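Side-chain contact in cytosine deaminase (Klebsiella pneumoniae, PDB 4R85), which probably catalyses the hydrolytic deamination of cytosine and 5-methylcytosine at an iron(II)-containing active site of the amidohydrolase fold: residues A[93-96]-A[97-100]. Numbering follows the deposited sequence.
Sequences EDTR and QRAL
R98 and D94, one turn apart in the helix, form a two-pronged salt bridge: R98 NE donates to D94 OD1 at 3.0 Å and R98 NH2 to D94 OD2 at 3.1 Å. Both oxygens sit near the guanidinium plane, yet the nitrogens reach them from above the carboxylate plane, the two planes being 51° apart. A bend at chi3 (-73°) folds the long arginine chain back toward the preceding turn, where a short aspartate suffices to meet it. The pairing also fixes the rotation of the guanidinium, whose NH1 is hydrogen-bonded to the carbonyls of D60 and T62; R86 is a second salt-bridge partner of D94 OD2. On another side of the helix, E93 OE2 accepts a hydrogen bond from R96 NH1 through its syn lone pair (3.1 Å), forming a salt bridge, while R96 NH2 makes another with E137.

Beneath these side chains run the i to i+4 backbone bonds of an alpha helix, among them A99 N to T95 O at 2.9 Å. This is helix 92-108, on the outside of the TIM-barrel amidohydrolase fold, in the chain between strands 47-57 and 111-119. Its T95 and A99, small enough for close helix packing, touch helix 126-137; the T95 hydroxyl is hydrogen-bonded to the carbonyl of T91. Farther out, the extended R96 chain lets L100 CD1 sit 3.8 Å above the centre of its guanidinium, a methyl covering one face while the N-H groups serve the carboxylates of E93 and E137. Q97, suited by its polar end to an exposed position, lays CG 3.2 Å from E93 OE2, its amide turned 65° from that carboxylate.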
ATOM      1  N   GLU A  93      -4.647   7.207 -32.470  1.00 26.50           N
ATOM      2  CA  GLU A  93      -4.718   8.490 -31.774  1.00 28.07           C
ATOM      3  C   GLU A  93      -5.244   8.351 -30.339  1.00 28.78           C
ATOM      4  O   GLU A  93      -4.771   9.027 -29.422  1.00 24.41           O
ATOM      5  CB  GLU A  93      -5.547   9.503 -32.559  1.00 33.36           C
ATOM      6  CG  GLU A  93      -5.435  10.915 -32.018  1.00 42.11           C
ATOM      7  CD  GLU A  93      -3.995  11.302 -31.700  1.00 50.28           C
ATOM      8  OE1 GLU A  93      -3.125  11.192 -32.594  1.00 47.01           O
ATOM      9  OE2 GLU A  93      -3.734  11.708 -30.547  1.00 53.08           O
ATOM     10  N   ASP A  94      -6.222   7.472 -30.156  1.00 28.45           N
ATOM     11  CA  ASP A  94      -6.735   7.130 -28.826  1.00 27.66           C
ATOM     12  C   ASP A  94      -5.616   6.564 -27.944  1.00 25.48           C
ATOM     13  O   ASP A  94      -5.438   6.971 -26.791  1.00 24.76           O
ATOM     14  CB  ASP A  94      -7.882   6.115 -28.980  1.00 28.86           C
ATOM     15  CG  ASP A  94      -8.219   5.384 -27.688  1.00 34.84           C
ATOM     16  OD1 ASP A  94      -8.488   6.052 -26.669  1.00 35.92           O
ATOM     17  OD2 ASP A  94      -8.228   4.131 -27.704  1.00 33.45           O
ATOM     18  N   THR A  95      -4.852   5.632 -28.497  1.00 22.23           N
ATOM     19  CA  THR A  95      -3.782   4.992 -27.746  1.00 20.28           C
ATOM     20  C   THR A  95      -2.722   6.014 -27.368  1.00 18.99           C
ATOM     21  O   THR A  95      -2.269   6.066 -26.223  1.00 18.82           O
ATOM     22  CB  THR A  95      -3.158   3.859 -28.563  1.00 21.21           C
ATOM     23  OG1 THR A  95      -4.175   2.898 -28.868  1.00 21.94           O
ATOM     24  CG2 THR A  95      -2.011   3.176 -27.794  1.00 21.27           C
ATOM     25  N   ARG A  96      -2.346   6.839 -28.337  1.00 19.87           N
ATOM     26  CA  ARG A  96      -1.323   7.853 -28.120  1.00 22.10           C
ATOM     27  C   ARG A  96      -1.664   8.782 -26.960  1.00 25.95           C
ATOM     28  O   ARG A  96      -0.823   9.041 -26.096  1.00 20.80           O
ATOM     29  CB  ARG A  96      -1.125   8.675 -29.389  1.00 22.80           C
ATOM     30  CG  ARG A  96      -0.190   9.848 -29.219  1.00 21.26           C
ATOM     31  CD  ARG A  96      -0.079  10.626 -30.525  1.00 30.08           C
ATOM     32  NE  ARG A  96       0.734  11.821 -30.352  1.00 35.77           N
ATOM     33  CZ  ARG A  96       0.243  12.999 -29.992  1.00 44.89           C
ATOM     34  NH1 ARG A  96      -1.062  13.133 -29.782  1.00 47.91           N
ATOM     35  NH2 ARG A  96       1.048  14.042 -29.845  1.00 44.94           N
ATOM     36  N   GLN A  97      -2.902   9.274 -26.943  1.00 20.80           N
ATOM     37  CA  GLN A  97      -3.331  10.222 -25.921  1.00 24.52           C
ATOM     38  C   GLN A  97      -3.312   9.627 -24.515  1.00 20.64           C
ATOM     39  O   GLN A  97      -2.818  10.261 -23.573  1.00 20.55           O
ATOM     40  CB  GLN A  97      -4.712  10.787 -26.259  1.00 28.01           C
ATOM     41  CG  GLN A  97      -4.695  11.682 -27.494  1.00 37.18           C
ATOM     42  CD  GLN A  97      -6.081  11.984 -28.014  1.00 47.79           C
ATOM     43  OE1 GLN A  97      -7.055  11.332 -27.631  1.00 52.89           O
ATOM     44  NE2 GLN A  97      -6.183  12.977 -28.897  1.00 49.98           N
ATOM     45  N   ARG A  98      -3.839   8.415 -24.377  1.00 20.70           N
ATOM     46  CA  ARG A  98      -3.831   7.722 -23.085  1.00 21.95           C
ATOM     47  C   ARG A  98      -2.417   7.360 -22.631  1.00 20.29           C
ATOM     48  O   ARG A  98      -2.067   7.507 -21.456  1.00 19.36           O
ATOM     49  CB  ARG A  98      -4.698   6.459 -23.143  1.00 17.01           C
ATOM     50  CG  ARG A  98      -6.188   6.748 -23.307  1.00 16.58           C
ATOM     51  CD  ARG A  98      -7.032   5.459 -23.316  1.00 20.63           C
ATOM     52  NE  ARG A  98      -6.881   4.702 -24.560  1.00 21.10           N
ATOM     53  CZ  ARG A  98      -6.069   3.658 -24.720  1.00 21.54           C
ATOM     54  NH1 ARG A  98      -5.311   3.226 -23.721  1.00 19.02           N
ATOM     55  NH2 ARG A  98      -6.003   3.046 -25.895  1.00 23.51           N
ATOM     56  N   ALA A  99      -1.603   6.880 -23.564  1.00 18.60           N
ATOM     57  CA  ALA A  99      -0.229   6.505 -23.242  1.00 19.69           C
ATOM     58  C   ALA A  99       0.567   7.720 -22.769  1.00 17.13           C
ATOM     59  O   ALA A  99       1.307   7.652 -21.786  1.00 20.25           O
ATOM     60  CB  ALA A  99       0.440   5.853 -24.443  1.00 22.02           C
ATOM     61  N   LEU A 100       0.399   8.838 -23.465  1.00 18.18           N
ATOM     62  CA  LEU A 100       1.123  10.054 -23.121  1.00 19.60           C
ATOM     63  C   LEU A 100       0.724  10.589 -21.755  1.00 19.95           C
ATOM     64  O   LEU A 100       1.574  11.037 -20.997  1.00 19.76           O
ATOM     65  CB  LEU A 100       0.934  11.123 -24.197  1.00 23.81           C
ATOM     66  CG  LEU A 100       1.735  10.850 -25.470  1.00 25.24           C
ATOM     67  CD1 LEU A 100       1.442  11.923 -26.497  1.00 22.18           C
ATOM     68  CD2 LEU A 100       3.233  10.769 -25.161  1.00 25.86           C
TER